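Local coordinates for protein probable CoA-transferase alpha subunit (Rhodococcus jostii, PDB 6COJ) that probably acts on acyl-CoA thioesters as the alpha subunit of a CoA-transferase family enzyme and binds a spirocyclic CoA thioester, at residues 23-27 with 50-56; 34-39 with 176-182; 59-65 with 79-85. The protein carries 1 engineered substitution. All coordinates share one frame; numbering follows the deposited sequence.

Contact 1 (23-27 with 50-56); sequences LDDAV and LVRALLR
Helices 23-27 and 50-56 cross at -67°, with their axes 9.0 Å apart at the closest point, so that Leu23 comes near Leu50, Asp24 near Ala53 and Val27 near Leu54. The small side chain of Ala53 sits at the middle of the crossing. Ala53 CB touches Val27 CG2 at 3.6 Å and also meets Leu23 CB. Val27 uses both of its branches. Val27 CG1 is anti to the backbone N (chi1 172°) and reaches Leu54 CD2 at 4.0 Å. CG2 is left to press on Ala53 and the backbone of helix 50-56. At the N-terminal end of both segments the two leucines meet through methyl groups. Leu23 CD2 touches Leu50 CD2 at 3.8 Å, and the same Leu50 methyl also rests on Ala26 CB.

The polar side of the contact is a salt bridge. Arg56 NH2 gives a hydrogen bond to Asp24 OD1 at 2.9 Å. The oxygen lies almost in the guanidinium plane, but the nitrogen meets it on the syn side, well out of the carboxylate plane. The carboxylate and guanidinium planes are 65° apart. Arg56 NE makes a second, weak bond to the same oxygen. One face of the Arg56 guanidinium has Ala53 CA against it, offset toward the rim. A water donates to Asp24 OD1 and to Ala53 O, 2.8 Å from each. Asp24 OD1 is thus gripped by arginine and water together, and the aspartate charge is probably balanced by Arg56.

Around this helix pair, Leu23 and Ala26 pack on Val246 of strand 244-247. Leu54 meets Leu75 of helix 70-77. Leu23 and Arg52 both reach helix 293-306, where Arg52 forms a salt bridge with Glu293 and a cation-pi contact with Tyr296.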
ATOM      1  N   LEU A  23     -25.519   9.104  15.509  1.00 20.35           N
ATOM      2  CA  LEU A  23     -24.456   8.607  16.380  1.00 18.82           C
ATOM      3  C   LEU A  23     -24.951   7.464  17.253  1.00 20.36           C
ATOM      4  O   LEU A  23     -24.294   6.421  17.361  1.00 19.60           O
ATOM      5  CB  LEU A  23     -23.938   9.743  17.266  1.00 21.79           C
ATOM      6  CG  LEU A  23     -23.121  10.805  16.531  1.00 19.27           C
ATOM      7  CD1 LEU A  23     -23.040  12.061  17.377  1.00 21.14           C
ATOM      8  CD2 LEU A  23     -21.730  10.281  16.229  1.00 19.37           C
ATOM      9  N   ASP A  24     -26.103   7.655  17.906  1.00 20.94           N
ATOM     10  CA  ASP A  24     -26.637   6.619  18.783  1.00 18.83           C
ATOM     11  C   ASP A  24     -27.070   5.384  17.993  1.00 19.42           C
ATOM     12  O   ASP A  24     -26.926   4.255  18.479  1.00 22.50           O
ATOM     13  CB  ASP A  24     -27.788   7.181  19.621  1.00 22.48           C
ATOM     14  CG  ASP A  24     -27.318   8.166  20.688  1.00 24.25           C
ATOM     15  OD1 ASP A  24     -26.127   8.160  21.054  1.00 24.93           O
ATOM     16  OD2 ASP A  24     -28.155   8.949  21.182  1.00 28.18           O
ATOM     17  N   ASP A  25     -27.624   5.580  16.788  1.00 24.89           N
ATOM     18  CA  ASP A  25     -27.951   4.454  15.909  1.00 24.43           C
ATOM     19  C   ASP A  25     -26.717   3.610  15.626  1.00 19.83           C
ATOM     20  O   ASP A  25     -26.759   2.375  15.681  1.00 21.18           O
ATOM     21  CB  ASP A  25     -28.470   4.962  14.556  1.00 34.41           C
ATOM     22  CG  ASP A  25     -29.895   5.476  14.596  1.00 53.19           C
ATOM     23  OD1 ASP A  25     -30.656   5.121  15.517  1.00 31.77           O
ATOM     24  OD2 ASP A  25     -30.260   6.225  13.661  1.00 42.38           O
ATOM     25  N   ALA A  26     -25.611   4.267  15.273  1.00 18.81           N
ATOM     26  CA  ALA A  26     -24.400   3.535  14.919  1.00 19.69           C
ATOM     27  C   ALA A  26     -23.890   2.719  16.099  1.00 17.93           C
ATOM     28  O   ALA A  26     -23.561   1.534  15.955  1.00 19.42           O
ATOM     29  CB  ALA A  26     -23.330   4.505  14.410  1.00 19.80           C
ATOM     30  N   VAL A  27     -23.851   3.329  17.286  1.00 19.52           N
ATOM     31  CA  VAL A  27     -23.420   2.595  18.469  1.00 17.89           C
ATOM     32  C   VAL A  27     -24.415   1.495  18.815  1.00 19.80           C
ATOM     33  O   VAL A  27     -24.032   0.454  19.367  1.00 20.07           O
ATOM     34  CB  VAL A  27     -23.133   3.577  19.620  1.00 21.37           C
ATOM     35  CG1 VAL A  27     -22.859   2.839  20.943  1.00 22.77           C
ATOM     36  CG2 VAL A  27     -21.944   4.450  19.227  1.00 23.83           C
ATOM     37  N   LEU A  50     -18.307   9.637  17.895  1.00 16.62           N
ATOM     38  CA  LEU A  50     -18.690   8.233  18.036  1.00 16.97           C
ATOM     39  C   LEU A  50     -18.212   7.657  19.366  1.00 16.77           C
ATOM     40  O   LEU A  50     -18.934   6.880  20.009  1.00 17.49           O
ATOM     41  CB  LEU A  50     -18.171   7.418  16.847  1.00 15.67           C
ATOM     42  CG  LEU A  50     -18.986   7.569  15.547  1.00 15.73           C
ATOM     43  CD1 LEU A  50     -18.177   7.120  14.315  1.00 16.30           C
ATOM     44  CD2 LEU A  50     -20.317   6.805  15.626  1.00 17.54           C
ATOM     45  N   VAL A  51     -17.021   8.059  19.820  1.00 16.76           N
ATOM     46  CA  VAL A  51     -16.529   7.612  21.126  1.00 15.60           C
ATOM     47  C   VAL A  51     -17.425   8.124  22.253  1.00 18.51           C
ATOM     48  O   VAL A  51     -17.742   7.385  23.195  1.00 17.18           O
ATOM     49  CB  VAL A  51     -15.054   8.010  21.325  1.00 17.21           C
ATOM     50  CG1 VAL A  51     -14.619   7.761  22.771  1.00 20.60           C
ATOM     51  CG2 VAL A  51     -14.167   7.243  20.359  1.00 16.72           C
ATOM     52  N   ARG A  52     -17.841   9.393  22.186  1.00 16.80           N
ATOM     53  CA  ARG A  52     -18.771   9.908  23.190  1.00 16.65           C
ATOM     54  C   ARG A  52     -20.098   9.155  23.162  1.00 17.19           C
ATOM     55  O   ARG A  52     -20.713   8.929  24.211  1.00 17.89           O
ATOM     56  CB  ARG A  52     -18.984  11.418  23.012  1.00 18.49           C
ATOM     57  CG  ARG A  52     -17.783  12.262  23.455  1.00 18.85           C
ATOM     58  CD  ARG A  52     -18.011  13.761  23.319  1.00 21.73           C
ATOM     59  NE  ARG A  52     -18.010  14.230  21.933  1.00 19.95           N
ATOM     60  CZ  ARG A  52     -16.922  14.626  21.275  1.00 21.32           C
ATOM     61  NH1 ARG A  52     -15.723  14.595  21.865  1.00 18.76           N
ATOM     62  NH2 ARG A  52     -17.033  15.053  20.025  1.00 22.02           N
ATOM     63  N   ALA A  53     -20.551   8.743  21.973  1.00 17.30           N
ATOM     64  CA  ALA A  53     -21.772   7.946  21.894  1.00 18.98           C
ATOM     65  C   ALA A  53     -21.569   6.571  22.527  1.00 16.77           C
ATOM     66  O   ALA A  53     -22.480   6.038  23.176  1.00 17.69           O
ATOM     67  CB  ALA A  53     -22.245   7.835  20.442  1.00 19.76           C
ATOM     68  N   LEU A  54     -20.379   5.987  22.359  1.00 18.20           N
ATOM     69  CA  LEU A  54     -20.056   4.755  23.078  1.00 18.36           C
ATOM     70  C   LEU A  54     -20.140   4.950  24.590  1.00 19.56           C
ATOM     71  O   LEU A  54     -20.669   4.088  25.303  1.00 20.94           O
ATOM     72  CB  LEU A  54     -18.659   4.275  22.686  1.00 21.93           C
ATOM     73  CG  LEU A  54     -18.605   3.141  21.671  1.00 24.44           C
ATOM     74  CD1 LEU A  54     -17.161   2.872  21.242  1.00 20.27           C
ATOM     75  CD2 LEU A  54     -19.233   1.885  22.239  1.00 23.63           C
ATOM     76  N   LEU A  55     -19.613   6.072  25.099  1.00 19.00           N
ATOM     77  CA  LEU A  55     -19.649   6.339  26.534  1.00 19.37           C
ATOM     78  C   LEU A  55     -21.078   6.440  27.047  1.00 22.60           C
ATOM     79  O   LEU A  55     -21.373   6.011  28.167  1.00 25.17           O
ATOM     80  CB  LEU A  55     -18.874   7.619  26.856  1.00 25.66           C
ATOM     81  CG  LEU A  55     -17.468   7.407  27.435  1.00 31.06           C
ATOM     82  CD1 LEU A  55     -16.629   6.536  26.521  1.00 26.70           C
ATOM     83  CD2 LEU A  55     -16.774   8.738  27.709  1.00 31.13           C
ATOM     84  N   ARG A  56     -21.974   7.023  26.251  1.00 19.76           N
ATOM     85  CA  ARG A  56     -23.370   7.136  26.658  1.00 20.87           C
ATOM     86  C   ARG A  56     -24.050   5.776  26.701  1.00 20.03           C
ATOM     87  O   ARG A  56     -25.010   5.594  27.459  1.00 21.08           O
ATOM     88  CB  ARG A  56     -24.121   8.046  25.685  1.00 26.68           C
ATOM     89  CG  ARG A  56     -23.738   9.505  25.758  1.00 28.99           C
ATOM     90  CD  ARG A  56     -24.762  10.377  25.052  1.00 27.57           C
ATOM     91  NE  ARG A  56     -24.883  10.093  23.629  1.00 24.47           N
ATOM     92  CZ  ARG A  56     -24.117  10.645  22.689  1.00 23.37           C
ATOM     93  NH1 ARG A  56     -23.173  11.514  23.027  1.00 24.21           N
ATOM     94  NH2 ARG A  56     -24.302  10.341  21.414  1.00 26.78           N
TER
HETATM   95  O   HOH W   1     -25.101   5.898  22.281  1.00 22.20           O

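Contact 2 (34-39 with 176-182); sequences MTIGIG and NLDAALV
The carboxylate of Asp178 accepts the Thr35 N-H at OD2, on the anti side, 17° out of the carboxylate plane. The bond from Thr35 N to Asp178 OD2 is 2.8 Å and nearly straight, at 171°. The sheet itself also has two faces here. Ile36, Ile38, Ala179 and Leu181 share one, where Ile36 CG2 touches Leu181 CG at 4.0 Å. On the other, Leu177 CD1 lies over Gly37 CA at 3.8 Å. A CB on Gly37 would clash with that methyl, so the glycine makes room for it.

Strands 35-38 and 177-184 are parallel neighbours inside the main sheet, and strand 62-65 is bonded to the other edge of 35-38. Gly37 N bonds to Ala179 O at 2.9 Å, then Gly37 O accepts from Leu181 N, and Gly39 N bonds to Leu181 O. Thr35 O accepts from Ala179 N at 3.2 Å and, more weakly, from Asp178 N.

Asp178 marks a corner in its chain. Its CG stands beside its own backbone N (chi1 -64°), which carries OD2 across to Thr35. Asp178 CB packs against Met34 CG at 3.7 Å. With an alanine in place of Asp178, the Thr35 N-H would probably lose its acceptor and the start of strand 35-38 would be held less firmly. The backbone ladder thus gains one side-chain rung, placed beside the corner at Asp178.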
ATOM      1  N   MET A  34     -17.111  -6.822  21.530  1.00 18.07           N
ATOM      2  CA  MET A  34     -16.596  -6.701  20.174  1.00 17.56           C
ATOM      3  C   MET A  34     -15.138  -6.279  20.182  1.00 16.55           C
ATOM      4  O   MET A  34     -14.651  -5.632  21.117  1.00 18.27           O
ATOM      5  CB  MET A  34     -17.380  -5.651  19.393  1.00 18.66           C
ATOM      6  CG  MET A  34     -18.600  -6.197  18.715  1.00 17.66           C
ATOM      7  SD  MET A  34     -19.367  -4.894  17.752  1.00 19.95           S
ATOM      8  CE  MET A  34     -20.678  -5.810  16.947  1.00 28.02           C
ATOM      9  N   THR A  35     -14.442  -6.660  19.117  1.00 16.68           N
ATOM     10  CA  THR A  35     -13.163  -6.062  18.768  1.00 14.96           C
ATOM     11  C   THR A  35     -13.444  -4.893  17.827  1.00 16.51           C
ATOM     12  O   THR A  35     -14.033  -5.083  16.754  1.00 16.28           O
ATOM     13  CB  THR A  35     -12.271  -7.108  18.104  1.00 15.02           C
ATOM     14  OG1 THR A  35     -11.975  -8.139  19.048  1.00 18.28           O
ATOM     15  CG2 THR A  35     -10.971  -6.484  17.634  1.00 15.69           C
ATOM     16  N   ILE A  36     -13.058  -3.686  18.242  1.00 14.71           N
ATOM     17  CA  ILE A  36     -13.356  -2.469  17.496  1.00 13.20           C
ATOM     18  C   ILE A  36     -12.053  -1.754  17.171  1.00 14.27           C
ATOM     19  O   ILE A  36     -11.231  -1.510  18.064  1.00 16.34           O
ATOM     20  CB  ILE A  36     -14.306  -1.544  18.279  1.00 14.35           C
ATOM     21  CG1 ILE A  36     -15.600  -2.293  18.603  1.00 16.65           C
ATOM     22  CG2 ILE A  36     -14.592  -0.261  17.485  1.00 17.97           C
ATOM     23  CD1 ILE A  36     -16.651  -1.434  19.285  1.00 19.70           C
ATOM     24  N   GLY A  37     -11.875  -1.412  15.898  1.00 12.72           N
ATOM     25  CA  GLY A  37     -10.758  -0.586  15.484  1.00 12.83           C
ATOM     26  C   GLY A  37     -11.210   0.863  15.442  1.00 12.78           C
ATOM     27  O   GLY A  37     -12.312   1.168  14.992  1.00 16.03           O
ATOM     28  N   ILE A  38     -10.355   1.756  15.926  1.00 13.23           N
ATOM     29  CA  ILE A  38     -10.660   3.182  15.933  1.00 13.47           C
ATOM     30  C   ILE A  38      -9.618   3.902  15.089  1.00 13.81           C
ATOM     31  O   ILE A  38      -8.410   3.746  15.317  1.00 14.29           O
ATOM     32  CB  ILE A  38     -10.719   3.750  17.362  1.00 14.07           C
ATOM     33  CG1 ILE A  38     -11.715   2.950  18.198  1.00 15.34           C
ATOM     34  CG2 ILE A  38     -11.106   5.221  17.305  1.00 14.63           C
ATOM     35  CD1 ILE A  38     -11.816   3.408  19.630  1.00 17.55           C
ATOM     36  N   GLY A  39     -10.093   4.683  14.120  1.00 12.74           N
ATOM     37  CA  GLY A  39      -9.241   5.349  13.153  1.00 13.35           C
ATOM     38  C   GLY A  39      -8.500   6.550  13.720  1.00 13.39           C
ATOM     39  O   GLY A  39      -8.349   6.718  14.935  1.00 14.48           O
ATOM     40  N   ASN A 176      -8.246  -8.712  12.599  1.00 15.16           N
ATOM     41  CA  ASN A 176      -9.636  -8.721  12.169  1.00 14.72           C
ATOM     42  C   ASN A 176     -10.496  -8.005  13.198  1.00 14.70           C
ATOM     43  O   ASN A 176     -10.336  -8.195  14.404  1.00 16.84           O
ATOM     44  CB  ASN A 176     -10.124 -10.159  12.015  1.00 14.98           C
ATOM     45  CG  ASN A 176      -9.209 -10.980  11.135  1.00 24.72           C
ATOM     46  OD1 ASN A 176      -9.205 -10.819   9.921  1.00 26.46           O
ATOM     47  ND2 ASN A 176      -8.420 -11.857  11.747  1.00 26.86           N
ATOM     48  N   LEU A 177     -11.426  -7.189  12.723  1.00 13.14           N
ATOM     49  CA  LEU A 177     -12.246  -6.359  13.591  1.00 13.07           C
ATOM     50  C   LEU A 177     -13.724  -6.675  13.411  1.00 14.96           C
ATOM     51  O   LEU A 177     -14.198  -6.867  12.287  1.00 15.56           O
ATOM     52  CB  LEU A 177     -12.042  -4.885  13.244  1.00 13.48           C
ATOM     53  CG  LEU A 177     -10.592  -4.415  13.083  1.00 14.42           C
ATOM     54  CD1 LEU A 177     -10.542  -2.993  12.526  1.00 14.38           C
ATOM     55  CD2 LEU A 177      -9.858  -4.503  14.412  1.00 16.83           C
ATOM     56  N   ASP A 178     -14.463  -6.688  14.526  1.00 14.87           N
ATOM     57  CA  ASP A 178     -15.914  -6.741  14.407  1.00 14.42           C
ATOM     58  C   ASP A 178     -16.449  -5.433  13.853  1.00 15.67           C
ATOM     59  O   ASP A 178     -17.417  -5.430  13.085  1.00 15.98           O
ATOM     60  CB  ASP A 178     -16.552  -7.052  15.760  1.00 15.66           C
ATOM     61  CG  ASP A 178     -16.160  -8.418  16.272  1.00 18.18           C
ATOM     62  OD1 ASP A 178     -16.297  -9.400  15.508  1.00 23.24           O
ATOM     63  OD2 ASP A 178     -15.686  -8.504  17.419  1.00 18.73           O
ATOM     64  N   ALA A 179     -15.842  -4.311  14.238  1.00 14.98           N
ATOM     65  CA  ALA A 179     -16.322  -3.015  13.783  1.00 14.06           C
ATOM     66  C   ALA A 179     -15.159  -2.045  13.664  1.00 14.41           C
ATOM     67  O   ALA A 179     -14.115  -2.209  14.304  1.00 16.09           O
ATOM     68  CB  ALA A 179     -17.393  -2.451  14.724  1.00 15.40           C
ATOM     69  N   ALA A 180     -15.346  -1.039  12.813  1.00 14.32           N
ATOM     70  CA  ALA A 180     -14.422   0.083  12.705  1.00 14.03           C
ATOM     71  C   ALA A 180     -15.206   1.377  12.849  1.00 14.92           C
ATOM     72  O   ALA A 180     -16.323   1.500  12.332  1.00 15.20           O
ATOM     73  CB  ALA A 180     -13.689   0.095  11.350  1.00 14.31           C
ATOM     74  N   LEU A 181     -14.614   2.334  13.565  1.00 13.29           N
ATOM     75  CA  LEU A 181     -15.151   3.685  13.722  1.00 12.80           C
ATOM     76  C   LEU A 181     -14.096   4.645  13.192  1.00 13.89           C
ATOM     77  O   LEU A 181     -12.961   4.652  13.681  1.00 14.12           O
ATOM     78  CB  LEU A 181     -15.428   3.993  15.200  1.00 14.85           C
ATOM     79  CG  LEU A 181     -16.276   2.984  15.971  1.00 14.16           C
ATOM     80  CD1 LEU A 181     -16.313   3.366  17.446  1.00 15.73           C
ATOM     81  CD2 LEU A 181     -17.674   2.911  15.397  1.00 18.70           C
ATOM     82  N   VAL A 182     -14.450   5.433  12.172  1.00 14.36           N
ATOM     83  CA  VAL A 182     -13.520   6.386  11.574  1.00 13.84           C
ATOM     84  C   VAL A 182     -14.259   7.695  11.331  1.00 13.76           C
ATOM     85  O   VAL A 182     -15.482   7.721  11.188  1.00 14.22           O
ATOM     86  CB  VAL A 182     -12.884   5.865  10.257  1.00 13.06           C
ATOM     87  CG1 VAL A 182     -12.126   4.544  10.492  1.00 13.99           C
ATOM     88  CG2 VAL A 182     -13.946   5.685   9.171  1.00 14.77           C
TER

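Contact 3 (59-65 with 79-85); sequences VTDLTVV and GKVTKAY
Backbone hydrogen bonds join Leu62 and Val64 to the strand that runs through Tyr85, within the beta-alpha-beta unit of strand 62-65, helix 70-77 and strand 81-86. Leu62 N bonds to Lys80 O, Val64 N to Lys83 O, and Tyr85 N to Val64 O. Leu62 O accepts from Thr82 N at 2.8 Å and weakly from Lys83 N. This double acceptance accompanies a beta bulge, where the register shifts by one.

Polar side chains link the chain ahead of strand 62-65 to residues 79-82. Lys80 NZ bonds to Val59 O at 2.7 Å. It comes from above the carbonyl plane, turned there by the bend at its end (chi4 -69°). Ser57 O is its second acceptor. Thr82 OG1 donates to Asp61 OD1, but the 2.4 Å separation is doubtfully short. A water joins Thr60 OG1 and Gly79 O.

Apolar contacts fall on both faces. Val64 CG2 meets Val81 CG2 at 4.1 Å. On the other, Thr63 CG2 meets the Tyr85 ring at its edge, 3.5 Å from CE1.

Lys83 NZ bonds to Tyr85 OH at 3.0 Å. Glu151 is salt-bridged to Lys83 and hydrogen-bonded to Tyr85 OH, which is likely to limit movement of the ring's hydroxyl end.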
ATOM      1  N   VAL A  59     -22.404  -0.360  25.977  1.00 21.64           N
ATOM      2  CA  VAL A  59     -21.471  -1.255  25.300  1.00 20.77           C
ATOM      3  C   VAL A  59     -20.132  -1.211  26.020  1.00 19.83           C
ATOM      4  O   VAL A  59     -19.543  -0.138  26.202  1.00 26.66           O
ATOM      5  CB  VAL A  59     -21.323  -0.848  23.827  1.00 18.70           C
ATOM      6  CG1 VAL A  59     -20.196  -1.649  23.172  1.00 20.12           C
ATOM      7  CG2 VAL A  59     -22.635  -1.062  23.085  1.00 23.13           C
ATOM      8  N   THR A  60     -19.629  -2.379  26.412  1.00 21.08           N
ATOM      9  CA  THR A  60     -18.419  -2.440  27.220  1.00 22.26           C
ATOM     10  C   THR A  60     -17.682  -3.734  26.886  1.00 23.90           C
ATOM     11  O   THR A  60     -17.999  -4.403  25.901  1.00 21.08           O
ATOM     12  CB  THR A  60     -18.786  -2.295  28.703  1.00 25.35           C
ATOM     13  OG1 THR A  60     -17.596  -2.097  29.477  1.00 26.92           O
ATOM     14  CG2 THR A  60     -19.531  -3.530  29.197  1.00 23.86           C
ATOM     15  N   ASP A  61     -16.683  -4.076  27.706  1.00 18.87           N
ATOM     16  CA  ASP A  61     -15.879  -5.285  27.508  1.00 19.56           C
ATOM     17  C   ASP A  61     -15.280  -5.328  26.100  1.00 19.18           C
ATOM     18  O   ASP A  61     -15.279  -6.362  25.430  1.00 20.78           O
ATOM     19  CB  ASP A  61     -16.690  -6.546  27.828  1.00 21.86           C
ATOM     20  CG  ASP A  61     -15.858  -7.822  27.770  1.00 27.67           C
ATOM     21  OD1 ASP A  61     -14.680  -7.800  28.188  1.00 29.03           O
ATOM     22  OD2 ASP A  61     -16.398  -8.851  27.313  1.00 35.94           O
ATOM     23  N   LEU A  62     -14.760  -4.193  25.648  1.00 16.26           N
ATOM     24  CA  LEU A  62     -14.287  -4.062  24.276  1.00 16.42           C
ATOM     25  C   LEU A  62     -12.822  -4.457  24.166  1.00 17.75           C
ATOM     26  O   LEU A  62     -12.024  -4.273  25.087  1.00 17.12           O
ATOM     27  CB  LEU A  62     -14.440  -2.621  23.798  1.00 16.79           C
ATOM     28  CG  LEU A  62     -15.890  -2.138  23.675  1.00 17.18           C
ATOM     29  CD1 LEU A  62     -15.923  -0.671  23.278  1.00 20.82           C
ATOM     30  CD2 LEU A  62     -16.661  -2.996  22.673  1.00 19.00           C
ATOM     31  N   THR A  63     -12.476  -5.008  23.013  1.00 16.24           N
ATOM     32  CA  THR A  63     -11.088  -5.152  22.613  1.00 16.54           C
ATOM     33  C   THR A  63     -10.855  -4.071  21.568  1.00 15.93           C
ATOM     34  O   THR A  63     -11.555  -4.036  20.554  1.00 17.45           O
ATOM     35  CB  THR A  63     -10.852  -6.548  22.035  1.00 15.61           C
ATOM     36  OG1 THR A  63     -11.018  -7.525  23.073  1.00 16.73           O
ATOM     37  CG2 THR A  63      -9.444  -6.672  21.470  1.00 16.58           C
ATOM     38  N   VAL A  64      -9.926  -3.160  21.838  1.00 13.62           N
ATOM     39  CA  VAL A  64      -9.729  -1.973  21.005  1.00 13.74           C
ATOM     40  C   VAL A  64      -8.412  -2.096  20.253  1.00 14.63           C
ATOM     41  O   VAL A  64      -7.378  -2.427  20.847  1.00 15.80           O
ATOM     42  CB  VAL A  64      -9.776  -0.678  21.837  1.00 14.32           C
ATOM     43  CG1 VAL A  64      -9.589   0.533  20.930  1.00 15.56           C
ATOM     44  CG2 VAL A  64     -11.100  -0.569  22.554  1.00 17.02           C
ATOM     45  N   VAL A  65      -8.454  -1.819  18.950  1.00 13.39           N
ATOM     46  CA  VAL A  65      -7.270  -1.781  18.087  1.00 13.91           C
ATOM     47  C   VAL A  65      -7.131  -0.344  17.611  1.00 13.46           C
ATOM     48  O   VAL A  65      -8.048   0.184  16.970  1.00 13.93           O
ATOM     49  CB  VAL A  65      -7.412  -2.730  16.884  1.00 13.61           C
ATOM     50  CG1 VAL A  65      -6.184  -2.643  15.998  1.00 13.97           C
ATOM     51  CG2 VAL A  65      -7.631  -4.163  17.354  1.00 16.34           C
ATOM     52  N   GLY A  79     -14.323   2.429  31.874  1.00 20.18           N
ATOM     53  CA  GLY A  79     -14.114   1.013  32.099  1.00 19.02           C
ATOM     54  C   GLY A  79     -14.567   0.131  30.957  1.00 21.00           C
ATOM     55  O   GLY A  79     -14.967  -1.018  31.190  1.00 22.06           O
ATOM     56  N   LYS A  80     -14.530   0.639  29.728  1.00 21.77           N
ATOM     57  CA  LYS A  80     -15.091  -0.086  28.598  1.00 24.30           C
ATOM     58  C   LYS A  80     -14.084  -0.971  27.881  1.00 24.59           C
ATOM     59  O   LYS A  80     -14.479  -1.687  26.955  1.00 20.18           O
ATOM     60  CB  LYS A  80     -15.754   0.881  27.611  1.00 25.94           C
ATOM     61  CG  LYS A  80     -17.091   1.419  28.131  1.00 28.59           C
ATOM     62  CD  LYS A  80     -17.645   2.473  27.208  1.00 35.74           C
ATOM     63  CE  LYS A  80     -18.948   3.027  27.729  1.00 29.53           C
ATOM     64  NZ  LYS A  80     -20.057   2.036  27.682  1.00 24.33           N
ATOM     65  N   VAL A  81     -12.817  -0.967  28.290  1.00 19.75           N
ATOM     66  CA  VAL A  81     -11.745  -1.659  27.575  1.00 17.51           C
ATOM     67  C   VAL A  81     -11.284  -2.848  28.402  1.00 21.37           C
ATOM     68  O   VAL A  81     -10.917  -2.701  29.577  1.00 24.29           O
ATOM     69  CB  VAL A  81     -10.572  -0.716  27.275  1.00 17.04           C
ATOM     70  CG1 VAL A  81      -9.485  -1.453  26.492  1.00 18.98           C
ATOM     71  CG2 VAL A  81     -11.064   0.500  26.512  1.00 19.85           C
ATOM     72  N   THR A  82     -11.319  -4.031  27.799  1.00 16.72           N
ATOM     73  CA  THR A  82     -10.764  -5.237  28.397  1.00 18.51           C
ATOM     74  C   THR A  82      -9.370  -5.537  27.874  1.00 16.85           C
ATOM     75  O   THR A  82      -8.490  -5.941  28.642  1.00 18.70           O
ATOM     76  CB  THR A  82     -11.680  -6.428  28.092  1.00 20.92           C
ATOM     77  OG1 THR A  82     -12.956  -6.208  28.695  1.00 25.52           O
ATOM     78  CG2 THR A  82     -11.099  -7.733  28.640  1.00 25.38           C
ATOM     79  N   LYS A  83      -9.157  -5.343  26.578  1.00 17.17           N
ATOM     80  CA  LYS A  83      -7.908  -5.684  25.927  1.00 16.73           C
ATOM     81  C   LYS A  83      -7.643  -4.618  24.877  1.00 14.95           C
ATOM     82  O   LYS A  83      -8.578  -4.110  24.250  1.00 15.92           O
ATOM     83  CB  LYS A  83      -8.026  -7.071  25.280  1.00 20.10           C
ATOM     84  CG  LYS A  83      -6.722  -7.661  24.770  1.00 23.43           C
ATOM     85  CD  LYS A  83      -6.931  -9.107  24.350  1.00 22.86           C
ATOM     86  CE  LYS A  83      -5.625  -9.753  23.894  1.00 28.59           C
ATOM     87  NZ  LYS A  83      -5.813 -11.136  23.352  1.00 34.58           N
ATOM     88  N   ALA A  84      -6.377  -4.254  24.713  1.00 16.69           N
ATOM     89  CA  ALA A  84      -6.028  -3.194  23.777  1.00 15.53           C
ATOM     90  C   ALA A  84      -4.822  -3.601  22.949  1.00 16.09           C
ATOM     91  O   ALA A  84      -3.806  -4.033  23.500  1.00 17.32           O
ATOM     92  CB  ALA A  84      -5.759  -1.869  24.510  1.00 16.06           C
ATOM     93  N   TYR A  85      -4.951  -3.453  21.628  1.00 14.40           N
ATOM     94  CA  TYR A  85      -3.876  -3.633  20.663  1.00 14.77           C
ATOM     95  C   TYR A  85      -3.526  -2.249  20.132  1.00 15.06           C
ATOM     96  O   TYR A  85      -4.384  -1.587  19.544  1.00 16.70           O
ATOM     97  CB  TYR A  85      -4.377  -4.484  19.494  1.00 14.25           C
ATOM     98  CG  TYR A  85      -4.675  -5.936  19.810  1.00 15.57           C
ATOM     99  CD1 TYR A  85      -5.826  -6.303  20.498  1.00 15.17           C
ATOM    100  CD2 TYR A  85      -3.807  -6.941  19.404  1.00 15.49           C
ATOM    101  CE1 TYR A  85      -6.097  -7.634  20.784  1.00 18.37           C
ATOM    102  CE2 TYR A  85      -4.074  -8.275  19.679  1.00 16.21           C
ATOM    103  CZ  TYR A  85      -5.223  -8.611  20.372  1.00 18.07           C
ATOM    104  OH  TYR A  85      -5.512  -9.925  20.660  1.00 21.14           O
TER
HETATM  105  O   HOH W   2     -14.994  -3.542  30.174  1.00 30.63           O

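How the contacts relate
The three contacts belong to one alpha/beta core. Contacts 2 and 3 are neighbours in its seven-stranded parallel sheet, with centres about 11 Å apart, because strands 35-38 and 62-65 are adjacent. Contact 1 pairs two helices, with its centre about 13 Å from contact 2 and 15 Å from contact 3. Leu54 of helix 48-56 packs on Leu181 of the sheet and on Val59. Along the chain contacts 1 and 2 interlock, contact 1 closes before contact 3 opens, and contact 3 is nested inside the long loop closed by contact 2. Contact 3 spans the beta-alpha-beta unit through helix 70-77. Contact 2 brings residues far apart in sequence side by side in the sheet.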